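Local coordinates for L-amino acid deaminase (PDB 5I39), which binds FAD and probably uses the flavin to oxidatively deaminate L-amino acids at the bacterial membrane, at residues I84-P89 with R135-E140; F93-L98 with S380-E385; T170-A175 with A278-I283; L98-W103 with E178-S183. One frame throughout, in Å; residues are numbered along the deposited sequence.

In the fold
Helix 90-103 ties three of the four contacts together. Interaction 1 holds the loop leading into it, interaction 2 packs its middle turns on helix 376-392, and interaction 4 joins its last turns to the 178-183 turn. Interactions 2 and 4 share L98 and have centres about 10 Å apart; I84 and S85 of interaction 1 touch H96 and E178 of its neighbours. Along the chain, interactions 3 and 4 fall inside the loop closed by interaction 2. Interactions 1, 2 and 4 thus gather distant parts of the FAD-dependent oxidoreductase chain around one helix, while interaction 3 lies farther out, its centre about 29 Å from that of interaction 2, on the same large mixed sheet that interaction 4 reaches.

Interaction 1: I84-P89 with R135-E140; sequences ISYKMP and RKWIDE
W137 lays one face of its indole against the backbone of the turn S85-M88 and gives its ring N-H to the carbonyl of M88, the turn's last residue. Its CG is anti to the backbone N (chi1 -175°), which sends the ring off helix 128-143 toward the loop. K87 CA stands over the five-membered ring, 3.6 Å from its centroid, in a CH-pi contact 20° off the ring normal. K87 N and Y86 C lie over the same face nearer the rim, and S85 O approaches W137 CZ2 obliquely at 3.2 Å. At the indole edge, W137 NE1 donates to M88 O over 2.8 Å, with an N-H...O angle of 156°. The acceptor is almost in the indole plane, whereas the donor sits well above the carbonyl plane of M88. The bond at the edge and the backbone packed on the face together set how the indole is turned. The type II turn has its own bond, from M88 N to S85 O, and K87 occupies its positive-phi position. The Y86 ring meets the six-membered ring of W137 obliquely, with planes at 65°, Y86 CD1 lying 4.3 Å from W137 CZ3. K87 CB points away from the helix, and the ammonium of K87 makes a salt bridge with D130. Around this pair, W137 also touches F93 of helix 90-103, while Y86 packs on strands 117-123 and 153-156.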
# COMPACT_ATOMS: atom_id res chain seq x y z
N ILE A 84 -2.51 -8.81 0.43
CA ILE A 84 -2.43 -10.20 -0.02
C ILE A 84 -1.00 -10.63 -0.24
O ILE A 84 -0.14 -9.82 -0.59
CB ILE A 84 -3.28 -10.45 -1.30
CG1 ILE A 84 -2.66 -9.81 -2.56
CG2 ILE A 84 -4.71 -9.97 -1.08
CD1 ILE A 84 -3.38 -10.17 -3.85
N SER A 85 -0.76 -11.93 -0.04
CA SER A 85 0.48 -12.57 -0.48
C SER A 85 0.29 -13.46 -1.71
O SER A 85 1.27 -14.00 -2.21
CB SER A 85 1.07 -13.41 0.65
OG SER A 85 0.21 -14.49 0.99
N TYR A 86 -0.94 -13.57 -2.21
CA TYR A 86 -1.28 -14.51 -3.29
C TYR A 86 -0.41 -14.29 -4.53
O TYR A 86 -0.31 -13.17 -5.02
CB TYR A 86 -2.76 -14.37 -3.68
CG TYR A 86 -3.37 -15.59 -4.34
CD1 TYR A 86 -3.45 -16.79 -3.65
CD2 TYR A 86 -3.95 -15.52 -5.61
CE1 TYR A 86 -4.04 -17.91 -4.23
CE2 TYR A 86 -4.54 -16.63 -6.19
CZ TYR A 86 -4.58 -17.82 -5.49
OH TYR A 86 -5.17 -18.91 -6.05
N LYS A 87 0.22 -15.38 -4.99
CA LYS A 87 1.11 -15.40 -6.16
C LYS A 87 2.40 -14.58 -6.02
O LYS A 87 3.13 -14.42 -7.00
CB LYS A 87 0.36 -14.99 -7.45
CG LYS A 87 -0.68 -15.97 -7.93
CD LYS A 87 -1.24 -15.52 -9.27
CE LYS A 87 -2.08 -16.59 -9.94
NZ LYS A 87 -2.58 -16.15 -11.27
N MSE A 88 2.71 -14.08 -4.83
CA MSE A 88 3.92 -13.27 -4.70
C MSE A 88 5.14 -14.15 -4.90
O MSE A 88 5.19 -15.27 -4.37
CB MSE A 88 4.04 -12.56 -3.35
CG MSE A 88 2.99 -11.47 -3.15
SE MSE A 88 3.18 -9.98 -4.41
CE MSE A 88 1.30 -9.93 -4.98
N PRO A 89 6.12 -13.67 -5.65
CA PRO A 89 7.36 -14.43 -5.81
C PRO A 89 8.17 -14.43 -4.52
O PRO A 89 7.87 -13.68 -3.59
CB PRO A 89 8.09 -13.68 -6.92
CG PRO A 89 7.64 -12.27 -6.75
CD PRO A 89 6.20 -12.38 -6.36
N ARG A 135 -1.75 -23.92 -7.77
CA ARG A 135 -1.52 -25.10 -6.94
C ARG A 135 -0.03 -25.31 -6.66
O ARG A 135 0.35 -25.56 -5.51
CB ARG A 135 -2.15 -26.34 -7.55
CG ARG A 135 -3.62 -26.46 -7.23
CD ARG A 135 -4.27 -27.61 -7.97
NE ARG A 135 -5.48 -28.07 -7.29
CZ ARG A 135 -6.52 -28.67 -7.88
NH1 ARG A 135 -6.54 -28.87 -9.19
NH2 ARG A 135 -7.55 -29.07 -7.14
N LYS A 136 0.80 -25.17 -7.69
CA LYS A 136 2.25 -25.28 -7.50
C LYS A 136 2.77 -24.20 -6.55
O LYS A 136 3.59 -24.48 -5.69
CB LYS A 136 3.00 -25.20 -8.84
CG LYS A 136 4.49 -25.49 -8.70
CD LYS A 136 5.25 -25.33 -10.00
CE LYS A 136 6.73 -25.63 -9.78
NZ LYS A 136 7.53 -25.47 -11.02
N TRP A 137 2.28 -22.97 -6.73
CA TRP A 137 2.68 -21.85 -5.88
C TRP A 137 2.37 -22.13 -4.40
O TRP A 137 3.22 -21.94 -3.54
CB TRP A 137 2.01 -20.56 -6.37
CG TRP A 137 2.46 -19.35 -5.62
CD1 TRP A 137 3.54 -18.57 -5.88
CD2 TRP A 137 1.85 -18.82 -4.44
NE1 TRP A 137 3.65 -17.57 -4.95
CE2 TRP A 137 2.62 -17.70 -4.05
CE3 TRP A 137 0.72 -19.16 -3.69
CZ2 TRP A 137 2.31 -16.93 -2.93
CZ3 TRP A 137 0.41 -18.39 -2.57
CH2 TRP A 137 1.20 -17.29 -2.20
N ILE A 138 1.16 -22.63 -4.12
CA ILE A 138 0.77 -22.95 -2.74
C ILE A 138 1.60 -24.11 -2.19
O ILE A 138 2.10 -24.05 -1.07
CB ILE A 138 -0.73 -23.26 -2.62
CG1 ILE A 138 -1.58 -22.05 -3.04
CG2 ILE A 138 -1.08 -23.61 -1.17
CD1 ILE A 138 -3.06 -22.33 -3.19
N ASP A 139 1.73 -25.18 -2.98
CA ASP A 139 2.52 -26.35 -2.58
C ASP A 139 3.95 -25.93 -2.23
O ASP A 139 4.43 -26.22 -1.12
CB ASP A 139 2.54 -27.41 -3.68
CG ASP A 139 3.26 -28.70 -3.26
OD1 ASP A 139 3.59 -28.85 -2.07
OD2 ASP A 139 3.49 -29.56 -4.13
N GLU A 140 4.61 -25.23 -3.14
CA GLU A 140 5.99 -24.81 -2.91
C GLU A 140 6.13 -23.95 -1.65
O GLU A 140 7.05 -24.15 -0.86
CB GLU A 140 6.55 -24.08 -4.13
CG GLU A 140 6.82 -24.99 -5.32
CD GLU A 140 7.84 -26.07 -5.01
OE1 GLU A 140 8.87 -25.77 -4.37
OE2 GLU A 140 7.61 -27.24 -5.39

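Interaction 2: F93-L98 with S380-E385; sequences FLLHHL and SPVSAE
L95 and V382 mark the closest backbone approach of two helical segments, their CA atoms 6.2 Å apart. The axes of 93-98 and 380-385 come within 8.5 Å, and their N-to-C directions make an angle of 117°, so the two segments run across each other. V382 points toward helix 90-103 and divides its two methyls between neighbouring turns. V382 CG1, anti to its own N (chi1 -176°), meets L95 CD1 at 3.7 Å; the two side chains slide past each other in opposite directions. V382 CG2 instead lies against L98, 3.7 Å from L98 CB, and also close to the carbonyl carbon of that residue. L95 CD1 extends the contact along helix 376-392 to S383 N, at 3.9 Å. No hydrogen bond crosses between the segments: the join is an apolar, buried one. Beside it, R102 binds both E385 and the carbonyl of P381, adding a polar link between the same helices. S383 touches L48, an FAD-binding residue on helix 47-58, which follows the first strand of the Rossmann-type dinucleotide-binding fold. Helix 376-392 begins at FAD-binding G376, and its packing on helix 90-103 belongs to the flavin-binding core of this oxidoreductase family.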
# COMPACT_ATOMS: atom_id res chain seq x y z
N PHE A 93 7.43 -12.39 -1.06
CA PHE A 93 6.45 -13.15 -0.29
C PHE A 93 6.48 -12.77 1.20
O PHE A 93 5.45 -12.44 1.77
CB PHE A 93 6.63 -14.66 -0.43
CG PHE A 93 5.69 -15.41 0.47
CD1 PHE A 93 4.36 -15.58 0.10
CD2 PHE A 93 6.09 -15.82 1.73
CE1 PHE A 93 3.47 -16.22 0.94
CE2 PHE A 93 5.20 -16.45 2.59
CZ PHE A 93 3.89 -16.65 2.19
N LEU A 94 7.66 -12.84 1.82
CA LEU A 94 7.73 -12.56 3.26
C LEU A 94 7.41 -11.11 3.59
O LEU A 94 6.80 -10.82 4.61
CB LEU A 94 9.09 -12.98 3.84
CG LEU A 94 9.28 -14.49 3.97
CD1 LEU A 94 10.71 -14.78 4.39
CD2 LEU A 94 8.31 -15.13 4.95
N LEU A 95 7.78 -10.19 2.71
CA LEU A 95 7.40 -8.80 2.87
C LEU A 95 5.87 -8.67 3.02
O LEU A 95 5.38 -7.92 3.86
CB LEU A 95 7.92 -8.00 1.67
CG LEU A 95 7.85 -6.48 1.76
CD1 LEU A 95 8.82 -5.93 2.79
CD2 LEU A 95 8.17 -5.89 0.40
N HIS A 96 5.14 -9.43 2.21
CA HIS A 96 3.67 -9.44 2.28
C HIS A 96 3.11 -10.26 3.43
O HIS A 96 2.14 -9.86 4.07
CB HIS A 96 3.11 -9.92 0.95
CG HIS A 96 3.27 -8.92 -0.14
ND1 HIS A 96 2.24 -8.59 -0.99
CD2 HIS A 96 4.31 -8.15 -0.49
CE1 HIS A 96 2.65 -7.66 -1.83
NE2 HIS A 96 3.91 -7.37 -1.55
N HIS A 97 3.71 -11.42 3.69
CA HIS A 97 3.27 -12.33 4.74
C HIS A 97 3.42 -11.66 6.12
O HIS A 97 2.49 -11.66 6.93
CB HIS A 97 4.10 -13.60 4.63
CG HIS A 97 3.68 -14.72 5.52
ND1 HIS A 97 2.48 -15.38 5.38
CD2 HIS A 97 4.34 -15.35 6.52
CE1 HIS A 97 2.42 -16.36 6.27
NE2 HIS A 97 3.53 -16.35 6.98
N LEU A 98 4.59 -11.08 6.36
CA LEU A 98 4.84 -10.32 7.58
C LEU A 98 4.08 -8.99 7.59
O LEU A 98 3.64 -8.54 8.65
CB LEU A 98 6.34 -10.07 7.78
CG LEU A 98 7.18 -11.19 8.39
CD1 LEU A 98 7.13 -12.48 7.58
CD2 LEU A 98 8.61 -10.72 8.56
N SER A 380 4.06 -1.85 3.84
CA SER A 380 4.58 -0.72 4.62
C SER A 380 5.10 -1.03 6.02
O SER A 380 6.13 -0.49 6.39
CB SER A 380 3.57 0.44 4.66
OG SER A 380 2.33 0.05 5.23
N PRO A 381 4.42 -1.88 6.82
CA PRO A 381 4.97 -2.10 8.17
C PRO A 381 6.36 -2.73 8.15
O PRO A 381 7.18 -2.46 9.03
CB PRO A 381 3.96 -3.07 8.81
CG PRO A 381 2.70 -2.87 8.03
CD PRO A 381 3.18 -2.65 6.63
N VAL A 382 6.63 -3.55 7.15
CA VAL A 382 7.91 -4.23 7.03
C VAL A 382 8.91 -3.39 6.24
O VAL A 382 10.08 -3.30 6.63
CB VAL A 382 7.76 -5.64 6.42
CG1 VAL A 382 9.10 -6.36 6.42
CG2 VAL A 382 6.75 -6.46 7.21
N SER A 383 8.49 -2.78 5.13
CA SER A 383 9.42 -1.93 4.38
C SER A 383 9.85 -0.72 5.22
O SER A 383 10.98 -0.26 5.08
CB SER A 383 8.88 -1.52 3.02
OG SER A 383 7.72 -0.73 3.13
N ALA A 384 9.00 -0.25 6.13
CA ALA A 384 9.39 0.80 7.08
C ALA A 384 10.55 0.34 7.95
O ALA A 384 11.54 1.07 8.12
CB ALA A 384 8.21 1.18 7.96
N GLU A 385 10.43 -0.85 8.53
CA GLU A 385 11.50 -1.40 9.36
C GLU A 385 12.79 -1.59 8.56
O GLU A 385 13.87 -1.23 9.02
CB GLU A 385 11.09 -2.71 10.01
CG GLU A 385 12.15 -3.25 10.95
CD GLU A 385 11.78 -4.54 11.65
OE1 GLU A 385 10.67 -5.05 11.41
OE2 GLU A 385 12.61 -5.05 12.42

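Interaction 3: T170-A175 with A278-I283; sequences TDWKIA and ALPGGI
W172 sends its side chain from the loop before strand 175-178 onto L279 and P280, at the end of strand 276-279. From CB, CG is anti to the carbonyl carbon (chi1 -55°), and the indole beyond it extends toward the strand end. W172 CD2, at the ring junction, comes within 4.1 Å of L279 CD2. That methyl stands over the centre of the five-membered ring, 4.0 Å from its centroid and only 10° off the normal, a CH-pi contact. The other leucine methyl, L279 CD1, lies 3.7 Å from W172 NE1 and also faces CE2 and CZ2. W172 NE1 hydrogen-bonds to the carboxylate of E331 on helix 318-331; T170 OG1 binds the same carboxylate, while T170 CG2 covers the indole face opposite L279. The tryptophan is therefore held between a methyl on each face, with its N-H fixed to a helix. Strand 276-279 turns back here into strand 283-287: L279 and I283 exchange backbone bonds across a tight hairpin in the large mixed sheet, and P280, G281 and G282 form its connection, both glycines at positive phi. Farther out on the indole, W172 CZ2 also nears L279 CB. At the far rim P280 CD, oblique to the indole, lies 3.8 Å from W172 CZ3, and W172 CH2 rests 4.0 Å from the same P280 CD.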
# COMPACT_ATOMS: atom_id res chain seq x y z
N THR A 170 -23.00 -17.54 -11.76
CA THR A 170 -22.18 -18.59 -12.36
C THR A 170 -21.85 -19.64 -11.31
O THR A 170 -21.55 -19.32 -10.16
CB THR A 170 -20.89 -18.01 -12.97
OG1 THR A 170 -21.23 -17.01 -13.93
CG2 THR A 170 -20.03 -19.08 -13.63
N ASP A 171 -21.90 -20.91 -11.72
CA ASP A 171 -21.60 -22.03 -10.85
C ASP A 171 -20.08 -22.24 -10.78
O ASP A 171 -19.52 -23.14 -11.42
CB ASP A 171 -22.33 -23.29 -11.34
CG ASP A 171 -22.36 -24.41 -10.31
OD1 ASP A 171 -22.17 -24.15 -9.10
OD2 ASP A 171 -22.60 -25.57 -10.72
N TRP A 172 -19.42 -21.38 -10.01
CA TRP A 172 -17.96 -21.45 -9.84
C TRP A 172 -17.63 -22.70 -9.04
O TRP A 172 -18.30 -23.00 -8.05
CB TRP A 172 -17.42 -20.20 -9.13
CG TRP A 172 -17.81 -18.91 -9.78
CD1 TRP A 172 -18.71 -18.00 -9.33
CD2 TRP A 172 -17.32 -18.40 -11.03
NE1 TRP A 172 -18.81 -16.94 -10.21
CE2 TRP A 172 -17.96 -17.16 -11.26
CE3 TRP A 172 -16.39 -18.87 -11.97
CZ2 TRP A 172 -17.71 -16.39 -12.40
CZ3 TRP A 172 -16.14 -18.09 -13.10
CH2 TRP A 172 -16.80 -16.87 -13.30
N LYS A 173 -16.62 -23.44 -9.48
CA LYS A 173 -16.31 -24.77 -8.95
C LYS A 173 -15.07 -24.86 -8.07
O LYS A 173 -14.98 -25.76 -7.24
CB LYS A 173 -16.14 -25.76 -10.11
CG LYS A 173 -17.41 -25.99 -10.93
CD LYS A 173 -18.47 -26.74 -10.14
CE LYS A 173 -19.64 -27.15 -11.01
NZ LYS A 173 -20.64 -27.98 -10.28
N ILE A 174 -14.11 -23.95 -8.24
CA ILE A 174 -12.83 -24.06 -7.55
C ILE A 174 -12.20 -22.69 -7.42
O ILE A 174 -12.38 -21.84 -8.29
CB ILE A 174 -11.90 -25.07 -8.28
CG1 ILE A 174 -10.70 -25.45 -7.41
CG2 ILE A 174 -11.46 -24.54 -9.65
CD1 ILE A 174 -10.04 -26.74 -7.84
N ALA A 175 -11.47 -22.47 -6.34
CA ALA A 175 -10.79 -21.18 -6.13
C ALA A 175 -9.63 -21.31 -5.18
O ALA A 175 -9.59 -22.21 -4.34
CB ALA A 175 -11.77 -20.15 -5.59
N ALA A 278 -12.38 -12.36 -6.65
CA ALA A 278 -11.72 -12.14 -7.93
C ALA A 278 -12.10 -13.28 -8.86
O ALA A 278 -11.81 -14.45 -8.57
CB ALA A 278 -10.21 -12.09 -7.75
N LEU A 279 -12.77 -12.95 -9.97
CA LEU A 279 -13.31 -13.96 -10.88
C LEU A 279 -12.89 -13.71 -12.32
O LEU A 279 -12.65 -12.55 -12.69
CB LEU A 279 -14.84 -13.98 -10.83
CG LEU A 279 -15.47 -14.15 -9.45
CD1 LEU A 279 -16.96 -13.86 -9.50
CD2 LEU A 279 -15.22 -15.56 -8.93
N PRO A 280 -12.85 -14.77 -13.14
CA PRO A 280 -12.75 -14.61 -14.60
C PRO A 280 -13.80 -13.64 -15.13
O PRO A 280 -14.87 -13.52 -14.55
CB PRO A 280 -13.01 -16.02 -15.13
CG PRO A 280 -12.53 -16.91 -14.04
CD PRO A 280 -12.88 -16.20 -12.76
N GLY A 281 -13.47 -12.97 -16.23
CA GLY A 281 -14.31 -11.90 -16.77
C GLY A 281 -14.06 -10.55 -16.11
O GLY A 281 -14.85 -9.63 -16.28
N GLY A 282 -12.97 -10.45 -15.35
CA GLY A 282 -12.57 -9.21 -14.70
C GLY A 282 -13.51 -8.70 -13.62
O GLY A 282 -13.75 -7.50 -13.53
N ILE A 283 -14.02 -9.61 -12.79
CA ILE A 283 -14.96 -9.25 -11.72
C ILE A 283 -14.21 -9.25 -10.39
O ILE A 283 -13.77 -10.30 -9.91
CB ILE A 283 -16.16 -10.21 -11.68
CG1 ILE A 283 -16.88 -10.21 -13.04
CG2 ILE A 283 -17.13 -9.80 -10.56
CD1 ILE A 283 -17.88 -11.33 -13.22

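Interaction 4: L98-W103 with E178-S183; sequences LGKHRW and EEDSGS
A buried salt-bridge network joins helix 90-103 to the type I turn E178-S181, which links strands 175-178 and 182-183 of the large mixed sheet. K100 is its centre: K100 NZ reaches E178 OE2 at 2.7 Å and D180 OD1 at 2.9 Å, so one nitrogen holds carboxylates from both ends of a three-residue span. The lysine chain leaves the helix toward the turn and bends at its third torsion (chi3 55°), which brings NZ between the two acids. E178 comes from the opposite direction with its chain extended, and its OE2 receives NZ on the anti side, 34° out of the carboxylate plane. D180 instead crosses the lysine at about a right angle and is met from above its carboxylate plane. The methylene next to the ammonium also packs on the turn backbone, K100 CE lying 3.4 Å from D180 O and 4.3 Å from S181 CA. Two acids around one lysine would be expected to stabilise its charged form in this buried setting. Both acids have second partners, E178 OE2 accepting S85 N from the loop before the helix and D180 OD2 pairing with R104. The turn itself is closed by S181 N bonding to E178 O. S181 and G182 then continue the sheet through backbone bonds to strand 117-123 and to A83 of strand 82-83, with helix 90-103 set against them through K100.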
# COMPACT_ATOMS: atom_id res chain seq x y z
N LEU A 98 4.59 -11.08 6.36
CA LEU A 98 4.84 -10.32 7.58
C LEU A 98 4.08 -8.99 7.59
O LEU A 98 3.64 -8.54 8.65
CB LEU A 98 6.34 -10.07 7.78
CG LEU A 98 7.18 -11.19 8.39
CD1 LEU A 98 7.13 -12.48 7.58
CD2 LEU A 98 8.61 -10.72 8.56
N GLY A 99 3.92 -8.36 6.43
CA GLY A 99 3.13 -7.14 6.33
C GLY A 99 1.71 -7.33 6.84
O GLY A 99 1.22 -6.56 7.66
N LYS A 100 1.06 -8.39 6.36
CA LYS A 100 -0.28 -8.74 6.84
C LYS A 100 -0.30 -8.99 8.35
O LYS A 100 -1.19 -8.54 9.05
CB LYS A 100 -0.79 -9.99 6.14
CG LYS A 100 -1.17 -9.81 4.68
CD LYS A 100 -1.18 -11.13 3.93
CE LYS A 100 -2.08 -12.17 4.59
NZ LYS A 100 -1.98 -13.45 3.86
N HIS A 101 0.70 -9.74 8.83
CA HIS A 101 0.81 -10.06 10.26
C HIS A 101 0.87 -8.79 11.11
O HIS A 101 0.25 -8.69 12.16
CB HIS A 101 2.04 -10.92 10.48
CG HIS A 101 2.23 -11.38 11.88
ND1 HIS A 101 3.23 -10.90 12.70
CD2 HIS A 101 1.54 -12.28 12.62
CE1 HIS A 101 3.15 -11.48 13.88
NE2 HIS A 101 2.14 -12.33 13.86
N ARG A 102 1.63 -7.80 10.64
CA ARG A 102 1.74 -6.52 11.31
C ARG A 102 0.47 -5.68 11.17
O ARG A 102 0.07 -5.01 12.12
CB ARG A 102 2.96 -5.78 10.82
CG ARG A 102 4.20 -6.52 11.26
CD ARG A 102 5.46 -5.93 10.74
NE ARG A 102 6.61 -6.72 11.17
CZ ARG A 102 7.86 -6.30 11.14
NH1 ARG A 102 8.15 -5.07 10.71
NH2 ARG A 102 8.84 -7.10 11.55
N TRP A 103 -0.19 -5.74 10.02
CA TRP A 103 -1.50 -5.11 9.90
C TRP A 103 -2.51 -5.72 10.87
O TRP A 103 -3.33 -4.99 11.43
CB TRP A 103 -2.03 -5.14 8.47
CG TRP A 103 -1.51 -3.99 7.66
CD1 TRP A 103 -0.54 -4.03 6.69
CD2 TRP A 103 -1.91 -2.62 7.78
NE1 TRP A 103 -0.32 -2.76 6.20
CE2 TRP A 103 -1.15 -1.88 6.85
CE3 TRP A 103 -2.84 -1.95 8.59
CZ2 TRP A 103 -1.29 -0.50 6.70
CZ3 TRP A 103 -2.99 -0.58 8.43
CH2 TRP A 103 -2.22 0.14 7.49
N GLU A 178 -7.20 -17.22 0.07
CA GLU A 178 -6.25 -16.66 1.02
C GLU A 178 -7.10 -16.27 2.21
O GLU A 178 -7.66 -15.16 2.26
CB GLU A 178 -5.51 -15.47 0.41
CG GLU A 178 -4.50 -14.84 1.36
CD GLU A 178 -3.55 -13.86 0.69
OE1 GLU A 178 -3.32 -13.96 -0.53
OE2 GLU A 178 -2.99 -13.01 1.42
N GLU A 179 -7.24 -17.19 3.15
CA GLU A 179 -8.23 -17.05 4.22
C GLU A 179 -7.97 -15.82 5.09
O GLU A 179 -8.91 -15.21 5.60
CB GLU A 179 -8.31 -18.31 5.09
CG GLU A 179 -9.39 -18.20 6.17
CD GLU A 179 -9.85 -19.53 6.75
OE1 GLU A 179 -9.11 -20.52 6.66
OE2 GLU A 179 -10.96 -19.57 7.32
N ASP A 180 -6.71 -15.47 5.27
CA ASP A 180 -6.33 -14.34 6.10
C ASP A 180 -5.97 -13.08 5.31
O ASP A 180 -5.27 -12.22 5.82
CB ASP A 180 -5.17 -14.74 7.02
CG ASP A 180 -3.88 -14.94 6.28
OD1 ASP A 180 -3.91 -15.27 5.07
OD2 ASP A 180 -2.82 -14.78 6.92
N SER A 181 -6.46 -12.96 4.08
CA SER A 181 -6.22 -11.73 3.33
C SER A 181 -6.76 -10.54 4.12
O SER A 181 -7.78 -10.65 4.81
CB SER A 181 -6.90 -11.76 1.96
OG SER A 181 -8.30 -11.69 2.09
N GLY A 182 -6.05 -9.42 4.01
CA GLY A 182 -6.45 -8.20 4.68
C GLY A 182 -7.25 -7.28 3.80
O GLY A 182 -7.18 -7.34 2.57
N SER A 183 -8.00 -6.41 4.46
CA SER A 183 -8.75 -5.34 3.83
C SER A 183 -8.48 -4.05 4.58
O SER A 183 -8.45 -4.06 5.81
CB SER A 183 -10.24 -5.66 3.91
OG SER A 183 -11.05 -4.59 3.46